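Inactive PncC family protein (Escherichia coli O157:H7, PDB 5KOL) belongs to the CinA (PncC) family but apparently lacks nicotinamide-nucleotide amidohydrolase activity, and its own function is unknown. Local coordinates at residues A[33-38]-A[106-111]; A[75-80]-A[100-105]; A[20-25]-A[49-54]. All coordinates share one frame; numbering follows the deposited sequence.

Interaction 1: residues A[33-38]-A[106-111]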
loop_
_atom_site.group_PDB
_atom_site.type_symbol
_atom_site.label_atom_id
_atom_site.label_comp_id
_atom_site.label_asym_id
_atom_site.label_seq_id
_atom_site.Cartn_x
_atom_site.Cartn_y
_atom_site.Cartn_z
ATOM N N GLN A 33 0.170 16.743 -16.423
ATOM C CA GLN A 33 -0.633 17.178 -15.280
ATOM C C GLN A 33 -1.720 16.155 -14.941
ATOM O O GLN A 33 -2.888 16.489 -14.714
ATOM C CB GLN A 33 -1.224 18.568 -15.537
ATOM C CG GLN A 33 -0.239 19.676 -15.214
ATOM C CD GLN A 33 0.390 19.487 -13.834
ATOM O OE1 GLN A 33 1.575 19.152 -13.715
ATOM N NE2 GLN A 33 -0.406 19.690 -12.786
ATOM N N LEU A 34 -1.325 14.886 -14.918
ATOM C CA LEU A 34 -2.216 13.783 -14.578
ATOM C C LEU A 34 -1.849 13.213 -13.214
ATOM O O LEU A 34 -0.670 13.178 -12.842
ATOM C CB LEU A 34 -2.152 12.682 -15.640
ATOM C CG LEU A 34 -2.617 13.026 -17.054
ATOM C CD1 LEU A 34 -2.342 11.854 -17.979
ATOM C CD2 LEU A 34 -4.101 13.398 -17.077
ATOM N N ARG A 35 -2.862 12.770 -12.466
ATOM C CA ARG A 35 -2.672 12.215 -11.134
ATOM C C ARG A 35 -2.970 10.715 -11.135
ATOM O O ARG A 35 -4.022 10.281 -11.612
ATOM C CB ARG A 35 -3.543 12.940 -10.100
ATOM C CG ARG A 35 -3.300 12.436 -8.688
ATOM C CD ARG A 35 -3.268 13.566 -7.646
ATOM N NE ARG A 35 -2.263 14.574 -7.976
ATOM C CZ ARG A 35 -1.137 14.780 -7.290
ATOM N NH1 ARG A 35 -0.838 14.046 -6.221
ATOM N NH2 ARG A 35 -0.290 15.729 -7.675
ATOM N N LEU A 36 -2.030 9.931 -10.627
ATOM C CA LEU A 36 -2.082 8.475 -10.659
ATOM C C LEU A 36 -2.535 7.931 -9.309
ATOM O O LEU A 36 -2.238 8.506 -8.259
ATOM C CB LEU A 36 -0.697 7.902 -11.007
ATOM C CG LEU A 36 -0.460 6.390 -10.981
ATOM C CD1 LEU A 36 -1.116 5.738 -12.220
ATOM C CD2 LEU A 36 1.065 6.106 -10.932
ATOM N N THR A 37 -3.273 6.822 -9.348
ATOM C CA THR A 37 -3.605 6.050 -8.162
ATOM C C THR A 37 -3.447 4.574 -8.511
ATOM O O THR A 37 -3.454 4.196 -9.684
ATOM C CB THR A 37 -5.032 6.353 -7.668
ATOM O OG1 THR A 37 -5.292 5.645 -6.438
ATOM C CG2 THR A 37 -6.059 5.956 -8.739
ATOM N N THR A 38 -3.283 3.742 -7.485
ATOM C CA THR A 38 -3.002 2.319 -7.672
ATOM C C THR A 38 -3.856 1.483 -6.731
ATOM O O THR A 38 -4.230 1.930 -5.644
ATOM C CB THR A 38 -1.523 1.985 -7.419
ATOM O OG1 THR A 38 -1.180 2.333 -6.064
ATOM C CG2 THR A 38 -0.646 2.776 -8.383
ATOM N N ALA A 106 -9.890 8.032 -4.984
ATOM C CA ALA A 106 -8.771 8.961 -4.925
ATOM C C ALA A 106 -9.030 10.277 -5.646
ATOM O O ALA A 106 -8.269 11.229 -5.441
ATOM C CB ALA A 106 -7.510 8.295 -5.498
ATOM N N ASP A 107 -10.093 10.370 -6.445
ATOM C CA ASP A 107 -10.292 11.503 -7.350
ATOM C C ASP A 107 -9.043 11.718 -8.213
ATOM O O ASP A 107 -8.475 12.809 -8.279
ATOM C CB ASP A 107 -10.659 12.768 -6.568
ATOM C CG ASP A 107 -11.181 13.873 -7.459
ATOM O OD1 ASP A 107 -11.844 13.556 -8.469
ATOM O OD2 ASP A 107 -10.931 15.059 -7.147
ATOM N N ALA A 108 -8.604 10.643 -8.862
ATOM C CA ALA A 108 -7.404 10.635 -9.694
ATOM C C ALA A 108 -7.784 10.536 -11.168
ATOM O O ALA A 108 -8.952 10.348 -11.518
ATOM C CB ALA A 108 -6.483 9.473 -9.307
ATOM N N ASP A 109 -6.774 10.663 -12.040
ATOM C CA ASP A 109 -6.980 10.656 -13.489
ATOM C C ASP A 109 -6.543 9.372 -14.166
ATOM O O ASP A 109 -7.099 9.028 -15.212
ATOM C CB ASP A 109 -6.236 11.821 -14.167
ATOM C CG ASP A 109 -6.430 13.145 -13.456
ATOM O OD1 ASP A 109 -7.563 13.673 -13.512
ATOM O OD2 ASP A 109 -5.452 13.669 -12.868
ATOM N N VAL A 110 -5.550 8.680 -13.605
ATOM C CA VAL A 110 -4.992 7.450 -14.156
ATOM C C VAL A 110 -4.883 6.427 -13.032
ATOM O O VAL A 110 -4.588 6.785 -11.887
ATOM C CB VAL A 110 -3.605 7.708 -14.792
ATOM C CG1 VAL A 110 -2.999 6.414 -15.349
ATOM C CG2 VAL A 110 -3.711 8.780 -15.861
ATOM N N SER A 111 -5.115 5.155 -13.339
ATOM C CA SER A 111 -4.939 4.141 -12.308
ATOM C C SER A 111 -4.377 2.846 -12.881
ATOM O O SER A 111 -4.452 2.577 -14.087
ATOM C CB SER A 111 -6.253 3.845 -11.552
ATOM O OG SER A 111 -7.126 3.030 -12.308
HETATM O O HOH W 1 -5.283 16.447 -12.483
#
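Arg-35 and Asp-109 lock together where two parallel strands are about to pair. The carbonyl O of Arg-35 takes two N-H groups, from Asp-109 N at 2.8 Å and from Val-110 N at 3.0 Å. On the same residue, Arg-35 N donates at 2.8 Å to Asp-109 OD2, which accepts through its anti lone pair, the one facing away from the other carboxylate oxygen. Asp-109 reaches it because CG is anti to its own carbonyl carbon (chi1 -46°), which sets CG beside its own backbone N and brings OD2 to Arg-35 N. A water donates to this same OD2 and to Gln-33 O. The guanidinium of Arg-35 leads elsewhere, toward Pro-58 O, so the Arg-35 and Asp-109 side chains form no salt bridge.

Beyond this point the strands pair regularly, with Thr-37 N bonded to Val-110 O at 2.9 Å. Leu-36 and Val-110 share one face, where Leu-36 CD1 lies 3.7 Å from Val-110 CG1. Thr-37 and Ser-111 share the other. Thr-37 has OG1 anti to its backbone N (chi1 -176°), which sends the hydroxyl to Ala-63 O and leaves CG2 against Ser-111 CB at 3.5 Å and Ala-108 CB at 3.6 Å.

The chemistry implies a polar, partly solvated start, with the Asp-109 carboxylate serving a backbone N-H, then a buried continuation, apolar on the Leu-36 and Val-110 face, with the Thr-37 and Ser-111 hydroxyls paired on the other, Ser-111 OG to Ala-99 O.

Interaction 2: residues A[75-80]-A[100-105]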
loop_
_atom_site.group_PDB
_atom_site.type_symbol
_atom_site.label_atom_id
_atom_site.label_comp_id
_atom_site.label_asym_id
_atom_site.label_seq_id
_atom_site.Cartn_x
_atom_site.Cartn_y
_atom_site.Cartn_z
ATOM N N LYS A 75 -15.233 -3.348 -0.038
ATOM C CA LYS A 75 -15.473 -2.179 0.797
ATOM C C LYS A 75 -14.712 -0.958 0.294
ATOM O O LYS A 75 -15.265 0.147 0.256
ATOM C CB LYS A 75 -15.088 -2.471 2.248
ATOM C CG LYS A 75 -15.405 -1.315 3.184
ATOM C CD LYS A 75 -15.560 -1.771 4.601
ATOM C CE LYS A 75 -16.324 -0.747 5.450
ATOM N NZ LYS A 75 -16.110 0.650 4.975
ATOM N N ILE A 76 -13.438 -1.135 -0.064
ATOM C CA ILE A 76 -12.593 0.000 -0.423
ATOM C C ILE A 76 -12.756 0.372 -1.898
ATOM O O ILE A 76 -12.752 1.557 -2.257
ATOM C CB ILE A 76 -11.118 -0.323 -0.085
ATOM C CG1 ILE A 76 -10.971 -0.735 1.382
ATOM C CG2 ILE A 76 -10.204 0.859 -0.434
ATOM C CD1 ILE A 76 -11.653 0.189 2.361
ATOM N N LEU A 77 -12.861 -0.613 -2.784
ATOM C CA LEU A 77 -12.813 -0.336 -4.218
ATOM C C LEU A 77 -14.146 -0.587 -4.907
ATOM O O LEU A 77 -14.213 -0.555 -6.138
ATOM C CB LEU A 77 -11.719 -1.163 -4.884
ATOM C CG LEU A 77 -10.345 -0.869 -4.269
ATOM C CD1 LEU A 77 -9.323 -1.863 -4.781
ATOM C CD2 LEU A 77 -9.915 0.564 -4.566
ATOM N N SER A 78 -15.202 -0.854 -4.142
ATOM C CA SER A 78 -16.542 -1.032 -4.702
ATOM C C SER A 78 -16.565 -2.116 -5.778
ATOM O O SER A 78 -17.335 -2.031 -6.735
ATOM C CB SER A 78 -17.091 0.287 -5.257
ATOM O OG SER A 78 -18.455 0.173 -5.645
ATOM N N VAL A 79 -15.700 -3.125 -5.644
ATOM C CA VAL A 79 -15.826 -4.334 -6.454
ATOM C C VAL A 79 -17.105 -5.052 -6.039
ATOM O O VAL A 79 -17.354 -5.266 -4.844
ATOM C CB VAL A 79 -14.608 -5.248 -6.262
ATOM C CG1 VAL A 79 -14.823 -6.570 -6.996
ATOM C CG2 VAL A 79 -13.300 -4.551 -6.723
ATOM N N SER A 80 -17.937 -5.415 -7.012
ATOM C CA SER A 80 -19.237 -5.982 -6.677
ATOM C C SER A 80 -19.095 -7.440 -6.251
ATOM O O SER A 80 -18.304 -8.199 -6.818
ATOM C CB SER A 80 -20.209 -5.875 -7.856
ATOM O OG SER A 80 -20.006 -6.926 -8.782
ATOM N N THR A 100 -11.257 1.167 -11.634
ATOM C CA THR A 100 -12.221 2.262 -11.571
ATOM C C THR A 100 -12.560 2.635 -10.137
ATOM O O THR A 100 -12.823 3.813 -9.858
ATOM C CB THR A 100 -13.508 1.920 -12.338
ATOM O OG1 THR A 100 -14.102 0.733 -11.798
ATOM C CG2 THR A 100 -13.216 1.713 -13.816
ATOM N N GLY A 101 -12.553 1.662 -9.216
ATOM C CA GLY A 101 -12.753 1.989 -7.813
ATOM C C GLY A 101 -11.675 2.906 -7.263
ATOM O O GLY A 101 -11.967 3.830 -6.499
ATOM N N ALA A 102 -10.410 2.668 -7.638
ATOM C CA ALA A 102 -9.346 3.541 -7.148
ATOM C C ALA A 102 -9.511 4.955 -7.688
ATOM O O ALA A 102 -9.298 5.935 -6.959
ATOM C CB ALA A 102 -7.970 2.975 -7.529
ATOM N N ILE A 103 -9.879 5.078 -8.962
ATOM C CA ILE A 103 -10.151 6.387 -9.551
ATOM C C ILE A 103 -11.181 7.123 -8.708
ATOM O O ILE A 103 -10.980 8.279 -8.318
ATOM C CB ILE A 103 -10.598 6.227 -11.018
ATOM C CG1 ILE A 103 -9.436 5.713 -11.891
ATOM C CG2 ILE A 103 -11.160 7.540 -11.596
ATOM C CD1 ILE A 103 -8.431 6.780 -12.314
ATOM N N GLU A 104 -12.254 6.419 -8.325
ATOM C CA GLU A 104 -13.342 7.049 -7.576
ATOM C C GLU A 104 -12.887 7.493 -6.190
ATOM O O GLU A 104 -13.133 8.633 -5.773
ATOM C CB GLU A 104 -14.526 6.087 -7.441
ATOM C CG GLU A 104 -15.147 5.600 -8.746
ATOM C CD GLU A 104 -16.109 4.424 -8.545
ATOM O OE1 GLU A 104 -16.528 3.823 -9.555
ATOM O OE2 GLU A 104 -16.458 4.108 -7.383
ATOM N N ARG A 105 -12.253 6.585 -5.447
ATOM C CA ARG A 105 -11.849 6.883 -4.075
ATOM C C ARG A 105 -10.813 8.002 -4.022
ATOM O O ARG A 105 -10.835 8.832 -3.109
ATOM C CB ARG A 105 -11.295 5.619 -3.415
ATOM C CG ARG A 105 -12.339 4.658 -2.883
ATOM C CD ARG A 105 -12.682 4.983 -1.442
ATOM N NE ARG A 105 -13.395 3.895 -0.780
ATOM C CZ ARG A 105 -13.752 3.910 0.499
ATOM N NH1 ARG A 105 -13.451 4.958 1.254
ATOM N NH2 ARG A 105 -14.406 2.881 1.026
#
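Ile-76 O receives the shortest polar bond here, 2.8 Å from Arg-105 NE, and the same arginine passes a second hydrogen bond from NH2 to Lys-75 O at 3.0 Å. This holds for the conformer described; the Arg-105 side chain has a second one in the model. Two neighbouring carbonyls at the end of helix 70-76 are thus taken by one edge of a guanidinium. The grip is uneven: Lys-75 O lies in the guanidinium plane, whereas Ile-76 O sits 25° out of it. The arginine chain bends at chi2 (-90°) and then runs extended, which carries its aliphatic part past the same carbonyl, with CG 3.2 Å from Ile-76 O. The Ile-76 side chain crosses that of Arg-105 at about a right angle, its CD1 near NH2. A positive group at the carbonyl end of a helix would be expected to interact favourably with the helix dipole.

One turn earlier on helix 92-106, Gly-101, with no side chain, sits with its CA against Leu-77 O in a CA-H...O contact of 3.4 Å. Leu-77 turns its CD2 branch toward the residue after Gly-101, 3.8 Å from Ala-102 N. Lys-75 directs its amine to Arg-105 O of the second subunit, so the contact takes part in the interface between the subunits.

The arrangement is a helix-to-helix tie: an arginine side chain of helix 92-106 binds two carbonyls in the last turn of helix 70-76, joining two helices of this alpha/beta fold beside strand 61-67.

Interaction 3: residues A[20-25]-A[49-54]; sequences NLTSAL and SALCAA
Thr-22 faces Ala-54 squarely, CB to CB at 3.8 Å, and the two branches of the threonine point to different partners. The methyl CG2 is anti to its own carbonyl carbon and heads for helix 46-52, where it comes to 3.8 Å from Ala-50 O and also approaches Leu-51 CD2. The hydroxyl OG1 takes the remaining position, between the backbone N and the carbonyl carbon (chi1 59°). From there it bonds back chiefly to Ile-18 O, one turn earlier in its own helix, while lying 3.9 Å from the methyl of Ala-54.

A water bridges the polar side. It donates to Thr-22 OG1 at 3.0 Å and to Ala-50 O at 2.6 Å, so it links the two segments although no direct hydrogen bond joins them. The threonine therefore presents both characters to its partner: a methyl packed against the helix and a hydroxyl that reaches the same carbonyl through solvent.

One turn further along helix 18-31, Leu-25 CD2 meets Leu-51 CD2 at 4.2 Å, a methyl-to-methyl contact between the ends of the two leucines. Both residues belong to a larger apolar cluster, since Leu-51 also rests on Leu-36 of strand 36-40 and Leu-25 on Leu-168 of helix 153-171. Leu-165 of that last helix lies against Thr-22.

Ala-50 and Ala-54 present only small side chains, consistent with the close approach, and the Thr-57 hydroxyl hydrogen-bonds to carbonyls of this turn, those of Leu-51 and Ala-54 being within its range. The arrangement is helix-to-helix packing on one face of the central sheet, in the layered alpha/beta fold of the CinA family.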
loop_
_atom_site.group_PDB
_atom_site.type_symbol
_atom_site.label_atom_id
_atom_site.label_comp_id
_atom_site.label_asym_id
_atom_site.label_seq_id
_atom_site.Cartn_x
_atom_site.Cartn_y
_atom_site.Cartn_z
ATOM N N ASN A 20 14.103 2.867 -13.732
ATOM C CA ASN A 20 13.998 3.492 -15.051
ATOM C C ASN A 20 12.544 3.683 -15.458
ATOM O O ASN A 20 12.198 4.691 -16.083
ATOM C CB ASN A 20 14.739 2.662 -16.102
ATOM C CG ASN A 20 16.252 2.767 -15.976
ATOM O OD1 ASN A 20 16.767 3.657 -15.293
ATOM N ND2 ASN A 20 16.973 1.860 -16.636
ATOM N N LEU A 21 11.680 2.727 -15.114
ATOM C CA LEU A 21 10.267 2.835 -15.475
ATOM C C LEU A 21 9.596 3.991 -14.743
ATOM O O LEU A 21 8.819 4.742 -15.340
ATOM C CB LEU A 21 9.548 1.522 -15.146
ATOM C CG LEU A 21 9.976 0.277 -15.925
ATOM C CD1 LEU A 21 9.380 -1.008 -15.327
ATOM C CD2 LEU A 21 9.579 0.469 -17.394
ATOM N N THR A 22 9.863 4.134 -13.443
ATOM C CA THR A 22 9.227 5.212 -12.691
ATOM C C THR A 22 9.824 6.558 -13.062
ATOM O O THR A 22 9.152 7.586 -12.937
ATOM C CB THR A 22 9.353 4.974 -11.179
ATOM O OG1 THR A 22 10.731 4.895 -10.808
ATOM C CG2 THR A 22 8.649 3.666 -10.751
ATOM N N SER A 23 11.084 6.567 -13.518
ATOM C CA SER A 23 11.663 7.781 -14.078
ATOM C C SER A 23 10.873 8.258 -15.286
ATOM O O SER A 23 10.483 9.434 -15.376
ATOM C CB SER A 23 13.118 7.511 -14.460
ATOM O OG SER A 23 13.910 7.517 -13.288
ATOM N N ALA A 24 10.636 7.361 -16.243
ATOM C CA ALA A 24 9.888 7.758 -17.433
ATOM C C ALA A 24 8.450 8.112 -17.071
ATOM O O ALA A 24 7.916 9.139 -17.512
ATOM C CB ALA A 24 9.930 6.636 -18.469
ATOM N N LEU A 25 7.823 7.287 -16.231
ATOM C CA LEU A 25 6.412 7.476 -15.914
ATOM C C LEU A 25 6.177 8.753 -15.113
ATOM O O LEU A 25 5.200 9.478 -15.357
ATOM C CB LEU A 25 5.896 6.258 -15.154
ATOM C CG LEU A 25 4.394 6.221 -14.857
ATOM C CD1 LEU A 25 3.583 6.142 -16.159
ATOM C CD2 LEU A 25 4.048 5.055 -13.912
ATOM N N SER A 49 5.029 1.109 -3.279
ATOM C CA SER A 49 6.394 1.367 -2.824
ATOM C C SER A 49 7.296 1.774 -3.980
ATOM O O SER A 49 8.174 2.636 -3.814
ATOM C CB SER A 49 6.954 0.130 -2.125
ATOM O OG SER A 49 8.275 0.372 -1.681
ATOM N N ALA A 50 7.115 1.162 -5.147
ATOM C CA ALA A 50 7.913 1.541 -6.305
ATOM C C ALA A 50 7.687 3.006 -6.656
ATOM O O ALA A 50 8.639 3.750 -6.922
ATOM C CB ALA A 50 7.563 0.641 -7.489
ATOM N N LEU A 51 6.430 3.446 -6.616
ATOM C CA LEU A 51 6.081 4.820 -6.960
ATOM C C LEU A 51 6.465 5.816 -5.878
ATOM O O LEU A 51 6.810 6.964 -6.193
ATOM C CB LEU A 51 4.578 4.907 -7.220
ATOM C CG LEU A 51 4.180 4.095 -8.460
ATOM C CD1 LEU A 51 2.696 3.828 -8.479
ATOM C CD2 LEU A 51 4.600 4.818 -9.733
ATOM N N CYS A 52 6.379 5.416 -4.603
ATOM C CA CYS A 52 6.776 6.316 -3.530
ATOM C C CYS A 52 8.279 6.514 -3.482
ATOM O O CYS A 52 8.739 7.498 -2.895
ATOM C CB CYS A 52 6.270 5.796 -2.183
ATOM S SG CYS A 52 4.463 6.000 -2.000
ATOM N N ALA A 53 9.051 5.590 -4.051
ATOM C CA ALA A 53 10.495 5.742 -4.138
ATOM C C ALA A 53 10.917 6.529 -5.371
ATOM O O ALA A 53 12.098 6.858 -5.509
ATOM C CB ALA A 53 11.178 4.377 -4.150
ATOM N N ALA A 54 9.980 6.836 -6.259
ATOM C CA ALA A 54 10.312 7.640 -7.416
ATOM C C ALA A 54 10.589 9.085 -7.012
ATOM O O ALA A 54 10.227 9.555 -5.929
ATOM C CB ALA A 54 9.192 7.588 -8.456
HETATM O O HOH W 2 10.997 3.842 -8.019
#

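The three contacts are spread over the central mixed sheet and the helices packed on it. Interaction 1 lies within the sheet, pairing strands 36-40 and 110-116. Interaction 2 is centred 13 Å from it and touches it through Ile-103 and Ala-102, since helix 92-106 leads straight into strand 110-116. Interaction 3, centred 15 Å from interaction 1, meets it through Leu-51 against Thr-38. Interactions 2 and 3 do not touch; their centres are 23 Å apart and their nearest atoms about 11 Å. Along the chain, interaction 2 is nested inside the loop closed by interaction 1, whereas interactions 1 and 3 alternate. The paired strands thus connect two separate helical packings, and all three contacts reach the second subunit.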